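Local coordinates for putative oxidoreductase (Yersinia pestis, PDB 3KUX), which is a putative oxidoreductase that probably uses a nicotinamide adenine dinucleotide cofactor bound by its Rossmann-fold domain, its substrate being unknown, at residues F133-T138 / K293-L298; W273-R278 / T297-Y302. All coordinates share one frame; numbering follows the deposited sequence. Where two conformers were deposited one is given.

In the fold
Both contacts gather round the chain that leaves strand 290-295, an outermost strand of the mixed sheet, and runs on to helix 303-313. Interaction 1 comes first along it, where 293-298 meets helix 131-142; interaction 2 follows, where 297-302 runs beside the loop 273-278 that leads into strand 280-285. Their centres lie about 10 Å apart, and Thr-297 and Leu-298 belong to both. They also touch directly, Leu-134 packing on Pro-299 and Asn-301. One exit from the sheet is thus held between a helix and a loop as it heads for Tyr-302, which packs on helix 17-28 of the Rossmann-fold part, so the pair lies along a connection between the two domains.

Interaction 1: F133-T138 / K293-L298; sequences FLTLKT and KPLLTL
Thr-135 of helix 131-142 packs against Leu-295, Thr-297 and Leu-298, at the margin of the mixed sheet of the C-terminal alpha/beta domain, where the chain comes off strand 290-295. It buries the most surface here, and its two branches do different work. With chi1 at -58° OG1 lies beside the backbone N, which leaves CG2 anti to it; the methyl reaches out to meet Leu-295 tip to tip, CG2 to CD2 at 3.5 Å. The hydroxyl keeps its stronger partner within the helix, Ser-131 O one turn back, and OG1 also accepts a weak, bent bond from Leu-298 N at 2.8 Å with 130° at the hydrogen. At about a right angle to this threonine lies Thr-297, whose methyl CG2 is 3.4 Å from Thr-135 OG1. Tyr-250 of strand 248-252 touches both Thr-135 and Leu-295, so the methyl-to-methyl contact lies beside a sheet aromatic.

Leu-298, second in buried surface, points toward the helix, and its CD1 touches both Leu-134 and Thr-138, 4.3 Å from Leu-134 CB. Thr-138 crosses it at about a right angle, its OG1 3.6 Å from Leu-298 CD1, while the same hydroxyl donates to Leu-134 O at 3.2 Å from above the carbonyl plane.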
ATOM      1  N   PHE A 133      -7.722   7.579   4.818  1.00  8.58           N
ATOM      2  CA  PHE A 133      -6.610   7.519   5.756  1.00  7.83           C
ATOM      3  C   PHE A 133      -6.023   8.905   6.050  1.00  9.97           C
ATOM      4  O   PHE A 133      -5.820   9.274   7.212  1.00  9.64           O
ATOM      5  CB  PHE A 133      -5.529   6.573   5.236  1.00  7.13           C
ATOM      6  CG  PHE A 133      -4.416   6.329   6.214  1.00  8.40           C
ATOM      7  CD1 PHE A 133      -4.641   5.595   7.368  1.00  6.96           C
ATOM      8  CD2 PHE A 133      -3.141   6.831   5.976  1.00  6.46           C
ATOM      9  CE1 PHE A 133      -3.617   5.368   8.273  1.00 14.83           C
ATOM     10  CE2 PHE A 133      -2.114   6.607   6.872  1.00  7.17           C
ATOM     11  CZ  PHE A 133      -2.350   5.876   8.025  1.00 13.13           C
ATOM     12  N   LEU A 134      -5.744   9.674   5.001  1.00  9.43           N
ATOM     13  CA  LEU A 134      -5.248  11.027   5.198  1.00  8.82           C
ATOM     14  C   LEU A 134      -6.184  11.782   6.140  1.00  8.60           C
ATOM     15  O   LEU A 134      -5.749  12.356   7.147  1.00  9.02           O
ATOM     16  CB  LEU A 134      -5.117  11.762   3.861  1.00  8.47           C
ATOM     17  CG  LEU A 134      -4.010  11.243   2.937  1.00  8.46           C
ATOM     18  CD1 LEU A 134      -4.128  11.828   1.532  1.00  2.08           C
ATOM     19  CD2 LEU A 134      -2.637  11.515   3.530  1.00  2.00           C
ATOM     20  N   THR A 135      -7.472  11.764   5.814  1.00  7.03           N
ATOM     21  CA  THR A 135      -8.472  12.471   6.601  1.00  5.84           C
ATOM     22  C   THR A 135      -8.375  12.076   8.061  1.00  6.18           C
ATOM     23  O   THR A 135      -8.390  12.929   8.955  1.00  6.09           O
ATOM     24  CB  THR A 135      -9.883  12.161   6.107  1.00  4.74           C
ATOM     25  OG1 THR A 135      -9.989  12.523   4.724  1.00  5.85           O
ATOM     26  CG2 THR A 135     -10.903  12.937   6.916  1.00  2.00           C
ATOM     27  N   LEU A 136      -8.266  10.771   8.290  1.00  5.65           N
ATOM     28  CA  LEU A 136      -8.184  10.222   9.634  1.00  4.65           C
ATOM     29  C   LEU A 136      -6.949  10.700  10.400  1.00  6.44           C
ATOM     30  O   LEU A 136      -7.068  11.170  11.536  1.00  6.88           O
ATOM     31  CB  LEU A 136      -8.216   8.702   9.574  1.00  3.14           C
ATOM     32  CG  LEU A 136      -8.134   7.997  10.921  1.00  2.86           C
ATOM     33  CD1 LEU A 136      -9.258   8.464  11.831  1.00  2.97           C
ATOM     34  CD2 LEU A 136      -8.179   6.498  10.711  1.00  2.00           C
ATOM     35  N   LYS A 137      -5.770  10.584   9.786  1.00  7.49           N
ATOM     36  CA  LYS A 137      -4.532  11.083  10.398  1.00  8.06           C
ATOM     37  C   LYS A 137      -4.723  12.495  10.935  1.00  8.08           C
ATOM     38  O   LYS A 137      -4.296  12.815  12.044  1.00  7.80           O
ATOM     39  CB  LYS A 137      -3.376  11.077   9.395  1.00  7.99           C
ATOM     40  CG  LYS A 137      -2.730   9.717   9.178  1.00 12.59           C
ATOM     41  CD  LYS A 137      -1.571   9.801   8.185  1.00 19.43           C
ATOM     42  CE  LYS A 137      -0.485  10.734   8.688  1.00 31.76           C
ATOM     43  NZ  LYS A 137       0.681  10.784   7.766  1.00 38.42           N
ATOM     44  N   THR A 138      -5.372  13.334  10.136  1.00  8.33           N
ATOM     45  CA  THR A 138      -5.608  14.723  10.500  1.00  9.51           C
ATOM     46  C   THR A 138      -6.592  14.851  11.660  1.00 11.49           C
ATOM     47  O   THR A 138      -6.431  15.709  12.530  1.00 13.31           O
ATOM     48  CB  THR A 138      -6.126  15.526   9.295  1.00  9.91           C
ATOM     49  OG1 THR A 138      -5.255  15.317   8.176  1.00 11.38           O
ATOM     50  CG2 THR A 138      -6.174  17.003   9.616  1.00  7.87           C
ATOM     51  N   LYS A 293     -21.695  15.879  12.834  1.00 22.35           N
ATOM     52  CA  LYS A 293     -21.612  16.529  11.536  1.00 21.55           C
ATOM     53  C   LYS A 293     -20.630  15.804  10.632  1.00 19.29           C
ATOM     54  O   LYS A 293     -19.798  15.035  11.108  1.00 20.69           O
ATOM     55  CB  LYS A 293     -21.234  18.006  11.677  1.00 22.19           C
ATOM     56  CG  LYS A 293     -20.231  18.308  12.770  1.00 26.20           C
ATOM     57  CD  LYS A 293     -19.799  19.774  12.713  1.00 37.64           C
ATOM     58  CE  LYS A 293     -18.980  20.061  11.454  1.00 41.12           C
ATOM     59  NZ  LYS A 293     -18.491  21.467  11.392  1.00 37.86           N
ATOM     60  N   PRO A 294     -20.740  16.031   9.317  1.00 17.22           N
ATOM     61  CA  PRO A 294     -19.845  15.407   8.355  1.00 15.87           C
ATOM     62  C   PRO A 294     -18.466  16.038   8.396  1.00 16.13           C
ATOM     63  O   PRO A 294     -18.345  17.256   8.521  1.00 18.74           O
ATOM     64  CB  PRO A 294     -20.514  15.706   7.013  1.00 15.86           C
ATOM     65  CG  PRO A 294     -21.294  16.935   7.251  1.00 16.96           C
ATOM     66  CD  PRO A 294     -21.785  16.832   8.659  1.00 16.78           C
ATOM     67  N   LEU A 295     -17.434  15.209   8.299  1.00 15.40           N
ATOM     68  CA  LEU A 295     -16.067  15.692   8.261  1.00 13.26           C
ATOM     69  C   LEU A 295     -15.556  15.713   6.830  1.00 13.49           C
ATOM     70  O   LEU A 295     -15.527  14.686   6.154  1.00 12.02           O
ATOM     71  CB  LEU A 295     -15.166  14.808   9.115  1.00 14.10           C
ATOM     72  CG  LEU A 295     -13.669  15.084   9.012  1.00 11.18           C
ATOM     73  CD1 LEU A 295     -13.332  16.399   9.683  1.00 11.27           C
ATOM     74  CD2 LEU A 295     -12.892  13.948   9.645  1.00 13.45           C
ATOM     75  N   LEU A 296     -15.160  16.896   6.375  1.00 15.94           N
ATOM     76  CA  LEU A 296     -14.617  17.082   5.032  1.00 15.55           C
ATOM     77  C   LEU A 296     -13.500  16.082   4.751  1.00 13.47           C
ATOM     78  O   LEU A 296     -12.489  16.069   5.450  1.00 14.73           O
ATOM     79  CB  LEU A 296     -14.075  18.501   4.900  1.00 15.62           C
ATOM     80  CG  LEU A 296     -13.453  18.863   3.557  1.00 22.31           C
ATOM     81  CD1 LEU A 296     -14.554  19.022   2.511  1.00 28.18           C
ATOM     82  CD2 LEU A 296     -12.617  20.130   3.684  1.00 19.10           C
ATOM     83  N   THR A 297     -13.681  15.254   3.728  1.00 10.02           N
ATOM     84  CA  THR A 297     -12.698  14.223   3.392  1.00  9.69           C
ATOM     85  C   THR A 297     -11.572  14.748   2.501  1.00  9.53           C
ATOM     86  O   THR A 297     -11.816  15.178   1.377  1.00 11.25           O
ATOM     87  CB  THR A 297     -13.363  13.049   2.649  1.00  8.10           C
ATOM     88  OG1 THR A 297     -14.398  12.491   3.463  1.00 14.61           O
ATOM     89  CG2 THR A 297     -12.348  11.978   2.331  1.00  4.52           C
ATOM     90  N   LEU A 298     -10.336  14.702   2.988  1.00  7.69           N
ATOM     91  CA  LEU A 298      -9.204  15.068   2.149  1.00  6.92           C
ATOM     92  C   LEU A 298      -9.144  14.177   0.908  1.00  6.85           C
ATOM     93  O   LEU A 298      -9.484  12.991   0.968  1.00  8.45           O
ATOM     94  CB  LEU A 298      -7.900  14.969   2.930  1.00  6.73           C
ATOM     95  CG  LEU A 298      -7.863  15.846   4.183  1.00  8.91           C
ATOM     96  CD1 LEU A 298      -6.508  15.749   4.864  1.00  3.45           C
ATOM     97  CD2 LEU A 298      -8.194  17.283   3.828  1.00  3.08           C
TER

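Interaction 2: W273-R278 / T297-Y302; sequences WGYDMR and TLPGNY
Asp-276 and Thr-297 meet obliquely where two irregular strips of chain run past each other in roughly opposed directions, 142° apart. The aspartate is extended, CG anti to its backbone N (chi1 -174°), and its CB lies 3.6 Å from Thr-297 CG2; that methyl carbon also lies 3.8 Å from Asp-276 OD2. Its two oxygens are used separately. OD1 takes the backbone N of Arg-278 at 3.1 Å, closing an Asx turn, and is met on the anti side, somewhat out of the carboxylate plane. OD2 is hydrogen-bonded to Ser-131 OG and forms a salt bridge with Lys-252 NZ, which would be expected to favour the ionised acid.

Further along, backbone takes over from side chains. Gly-300 N donates to Gly-274 O at 2.9 Å, from above the carbonyl plane rather than along a lone pair, and Pro-299 CA adds a CH...O contact to that same oxygen. The CA atoms of Gly-274 and Gly-300 come within 4.3 Å of each other, with no side chain between the backbones. Beside this bond the Pro-299 ring presents CG obliquely to Tyr-275, 4.3 Å from CD2, with its CB against Trp-273 O. Two waters complete the seam: one donates to Trp-273 O and Gly-300 O, and the other accepts from Asp-276 N, 2.9 Å from the water oxygen, and donates to Thr-297 O. The Trp-273 indole stands obliquely near Gly-300 O, its NE1 bonded to Gln-258, which also accepts from Tyr-302 N.

Around the seam, Trp-273 packs on Arg-261 and Leu-262 of helix 258-263. Helix 131-142 lies against Thr-297 and Leu-298, and Lys-252 ties Asp-276 to the end of strand 248-252. Beyond Asn-301, Tyr-302 packs on helix 17-28 as the chain enters helix 303-313.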
ATOM      1  N   TRP A 273      -8.301  15.482  -8.797  1.00 11.96           N
ATOM      2  CA  TRP A 273      -7.725  14.178  -8.526  1.00 11.39           C
ATOM      3  C   TRP A 273      -7.940  13.722  -7.085  1.00 10.83           C
ATOM      4  O   TRP A 273      -7.540  14.398  -6.142  1.00 11.48           O
ATOM      5  CB  TRP A 273      -6.231  14.122  -8.857  1.00 12.53           C
ATOM      6  CG  TRP A 273      -5.747  12.724  -8.732  1.00 11.88           C
ATOM      7  CD1 TRP A 273      -4.955  12.208  -7.751  1.00 13.27           C
ATOM      8  CD2 TRP A 273      -6.094  11.632  -9.589  1.00 13.34           C
ATOM      9  NE1 TRP A 273      -4.760  10.862  -7.960  1.00 14.13           N
ATOM     10  CE2 TRP A 273      -5.451  10.484  -9.081  1.00 14.05           C
ATOM     11  CE3 TRP A 273      -6.879  11.517 -10.744  1.00  9.67           C
ATOM     12  CZ2 TRP A 273      -5.568   9.232  -9.689  1.00 16.26           C
ATOM     13  CZ3 TRP A 273      -6.994  10.280 -11.346  1.00 16.25           C
ATOM     14  CH2 TRP A 273      -6.340   9.150 -10.819  1.00 20.26           C
ATOM     15  N   GLY A 274      -8.572  12.565  -6.926  1.00 10.69           N
ATOM     16  CA  GLY A 274      -8.690  11.937  -5.619  1.00  9.83           C
ATOM     17  C   GLY A 274      -9.857  12.409  -4.777  1.00 10.87           C
ATOM     18  O   GLY A 274     -10.036  11.938  -3.656  1.00 10.59           O
ATOM     19  N   TYR A 275     -10.652  13.340  -5.303  1.00 11.97           N
ATOM     20  CA  TYR A 275     -11.815  13.841  -4.571  1.00 13.63           C
ATOM     21  C   TYR A 275     -12.699  12.689  -4.121  1.00 13.99           C
ATOM     22  O   TYR A 275     -13.118  11.858  -4.929  1.00 12.45           O
ATOM     23  CB  TYR A 275     -12.632  14.820  -5.415  1.00 14.03           C
ATOM     24  CG  TYR A 275     -12.117  16.241  -5.382  1.00 23.60           C
ATOM     25  CD1 TYR A 275     -12.949  17.297  -5.026  1.00 27.15           C
ATOM     26  CD2 TYR A 275     -10.791  16.529  -5.700  1.00 32.44           C
ATOM     27  CE1 TYR A 275     -12.475  18.605  -4.996  1.00 31.65           C
ATOM     28  CE2 TYR A 275     -10.305  17.833  -5.672  1.00 32.65           C
ATOM     29  CZ  TYR A 275     -11.151  18.868  -5.320  1.00 33.74           C
ATOM     30  OH  TYR A 275     -10.671  20.162  -5.292  1.00 27.85           O
ATOM     31  N   ASP A 276     -12.961  12.644  -2.817  1.00 13.90           N
ATOM     32  CA  ASP A 276     -13.815  11.634  -2.227  1.00 14.55           C
ATOM     33  C   ASP A 276     -15.068  12.332  -1.725  1.00 16.75           C
ATOM     34  O   ASP A 276     -15.093  12.871  -0.622  1.00 20.20           O
ATOM     35  CB  ASP A 276     -13.090  10.939  -1.078  1.00 13.48           C
ATOM     36  CG  ASP A 276     -13.871   9.765  -0.518  1.00 13.60           C
ATOM     37  OD1 ASP A 276     -15.083   9.646  -0.812  1.00  8.10           O
ATOM     38  OD2 ASP A 276     -13.266   8.961   0.223  1.00  9.88           O
HETATM   39  N   MSE A 277     -16.110  12.322  -2.545  1.00 17.93           N
HETATM   40  CA  MSE A 277     -17.296  13.091  -2.186  0.50 17.31           C
HETATM   41  C   MSE A 277     -18.221  12.348  -1.213  1.00 16.38           C
HETATM   42  O   MSE A 277     -19.325  12.804  -0.928  1.00 15.03           O
HETATM   43  CB  MSE A 277     -18.041  13.588  -3.431  0.50 17.82           C
HETATM   44  CG  MSE A 277     -17.210  14.504  -4.351  0.50 19.90           C
HETATM   45 SE   MSE A 277     -16.350  16.072  -3.520  0.50 24.07          SE
HETATM   46  CE  MSE A 277     -17.921  16.905  -2.721  0.50 19.13           C
ATOM     47  N   ARG A 278     -17.738  11.242  -0.658  1.00 14.97           N
ATOM     48  CA  ARG A 278     -18.522  10.480   0.314  1.00 14.36           C
ATOM     49  C   ARG A 278     -18.039  10.675   1.750  1.00 13.54           C
ATOM     50  O   ARG A 278     -17.443   9.776   2.341  1.00 14.52           O
ATOM     51  CB  ARG A 278     -18.520   8.992  -0.038  1.00 12.89           C
ATOM     52  CG  ARG A 278     -19.497   8.198   0.788  1.00 17.34           C
ATOM     53  CD  ARG A 278     -19.723   6.824   0.217  1.00 23.27           C
ATOM     54  NE  ARG A 278     -20.769   6.109   0.942  1.00 24.34           N
ATOM     55  CZ  ARG A 278     -21.073   4.833   0.732  1.00 27.80           C
ATOM     56  NH1 ARG A 278     -20.403   4.139  -0.177  1.00 31.18           N
ATOM     57  NH2 ARG A 278     -22.040   4.250   1.430  1.00 25.24           N
ATOM     58  N   THR A 297     -13.681  15.254   3.728  1.00 10.02           N
ATOM     59  CA  THR A 297     -12.698  14.223   3.392  1.00  9.69           C
ATOM     60  C   THR A 297     -11.572  14.748   2.501  1.00  9.53           C
ATOM     61  O   THR A 297     -11.816  15.178   1.377  1.00 11.25           O
ATOM     62  CB  THR A 297     -13.363  13.049   2.649  1.00  8.10           C
ATOM     63  OG1 THR A 297     -14.398  12.491   3.463  1.00 14.61           O
ATOM     64  CG2 THR A 297     -12.348  11.978   2.331  1.00  4.52           C
ATOM     65  N   LEU A 298     -10.336  14.702   2.988  1.00  7.69           N
ATOM     66  CA  LEU A 298      -9.204  15.068   2.149  1.00  6.92           C
ATOM     67  C   LEU A 298      -9.144  14.177   0.908  1.00  6.85           C
ATOM     68  O   LEU A 298      -9.484  12.991   0.968  1.00  8.45           O
ATOM     69  CB  LEU A 298      -7.900  14.969   2.930  1.00  6.73           C
ATOM     70  CG  LEU A 298      -7.863  15.846   4.183  1.00  8.91           C
ATOM     71  CD1 LEU A 298      -6.508  15.749   4.864  1.00  3.45           C
ATOM     72  CD2 LEU A 298      -8.194  17.283   3.828  1.00  3.08           C
ATOM     73  N   PRO A 299      -8.739  14.749  -0.232  1.00  4.60           N
ATOM     74  CA  PRO A 299      -8.602  13.959  -1.450  1.00  4.24           C
ATOM     75  C   PRO A 299      -7.475  12.932  -1.355  1.00  5.82           C
ATOM     76  O   PRO A 299      -6.455  13.184  -0.703  1.00  6.29           O
ATOM     77  CB  PRO A 299      -8.262  15.007  -2.514  1.00  5.18           C
ATOM     78  CG  PRO A 299      -8.746  16.306  -1.954  1.00  3.76           C
ATOM     79  CD  PRO A 299      -8.615  16.197  -0.478  1.00  3.55           C
ATOM     80  N   GLY A 300      -7.664  11.780  -1.997  1.00  6.53           N
ATOM     81  CA  GLY A 300      -6.608  10.777  -2.094  1.00  5.58           C
ATOM     82  C   GLY A 300      -5.444  11.397  -2.830  1.00  7.50           C
ATOM     83  O   GLY A 300      -5.630  12.327  -3.615  1.00 10.03           O
ATOM     84  N   ASN A 301      -4.237  10.899  -2.592  1.00  6.50           N
ATOM     85  CA  ASN A 301      -3.061  11.553  -3.150  1.00  6.01           C
ATOM     86  C   ASN A 301      -1.904  10.595  -3.386  1.00  7.12           C
ATOM     87  O   ASN A 301      -0.832  10.739  -2.791  1.00  7.49           O
ATOM     88  CB  ASN A 301      -2.625  12.696  -2.231  1.00  5.43           C
ATOM     89  CG  ASN A 301      -1.579  13.590  -2.860  1.00  4.83           C
ATOM     90  OD1 ASN A 301      -1.455  13.657  -4.086  1.00  8.22           O
ATOM     91  ND2 ASN A 301      -0.818  14.286  -2.022  1.00  2.00           N
ATOM     92  N   TYR A 302      -2.118   9.614  -4.256  1.00  6.67           N
ATOM     93  CA  TYR A 302      -1.092   8.616  -4.496  1.00  7.58           C
ATOM     94  C   TYR A 302       0.194   9.254  -5.015  1.00  8.85           C
ATOM     95  O   TYR A 302       1.287   8.822  -4.648  1.00 10.61           O
ATOM     96  CB  TYR A 302      -1.591   7.519  -5.444  1.00  8.93           C
ATOM     97  CG  TYR A 302      -2.582   6.552  -4.818  1.00  9.53           C
ATOM     98  CD1 TYR A 302      -2.620   6.351  -3.445  1.00 11.65           C
ATOM     99  CD2 TYR A 302      -3.464   5.820  -5.607  1.00 10.28           C
ATOM    100  CE1 TYR A 302      -3.516   5.467  -2.876  1.00  7.27           C
ATOM    101  CE2 TYR A 302      -4.359   4.931  -5.045  1.00  5.97           C
ATOM    102  CZ  TYR A 302      -4.380   4.760  -3.680  1.00  6.29           C
ATOM    103  OH  TYR A 302      -5.272   3.880  -3.116  1.00  6.19           O
TER
HETATM  104  O   HOH W   1      -4.759  14.859  -4.521  1.00 14.32           O
HETATM  105  O   HOH W   2     -11.636  14.746  -1.227  1.00  4.19           O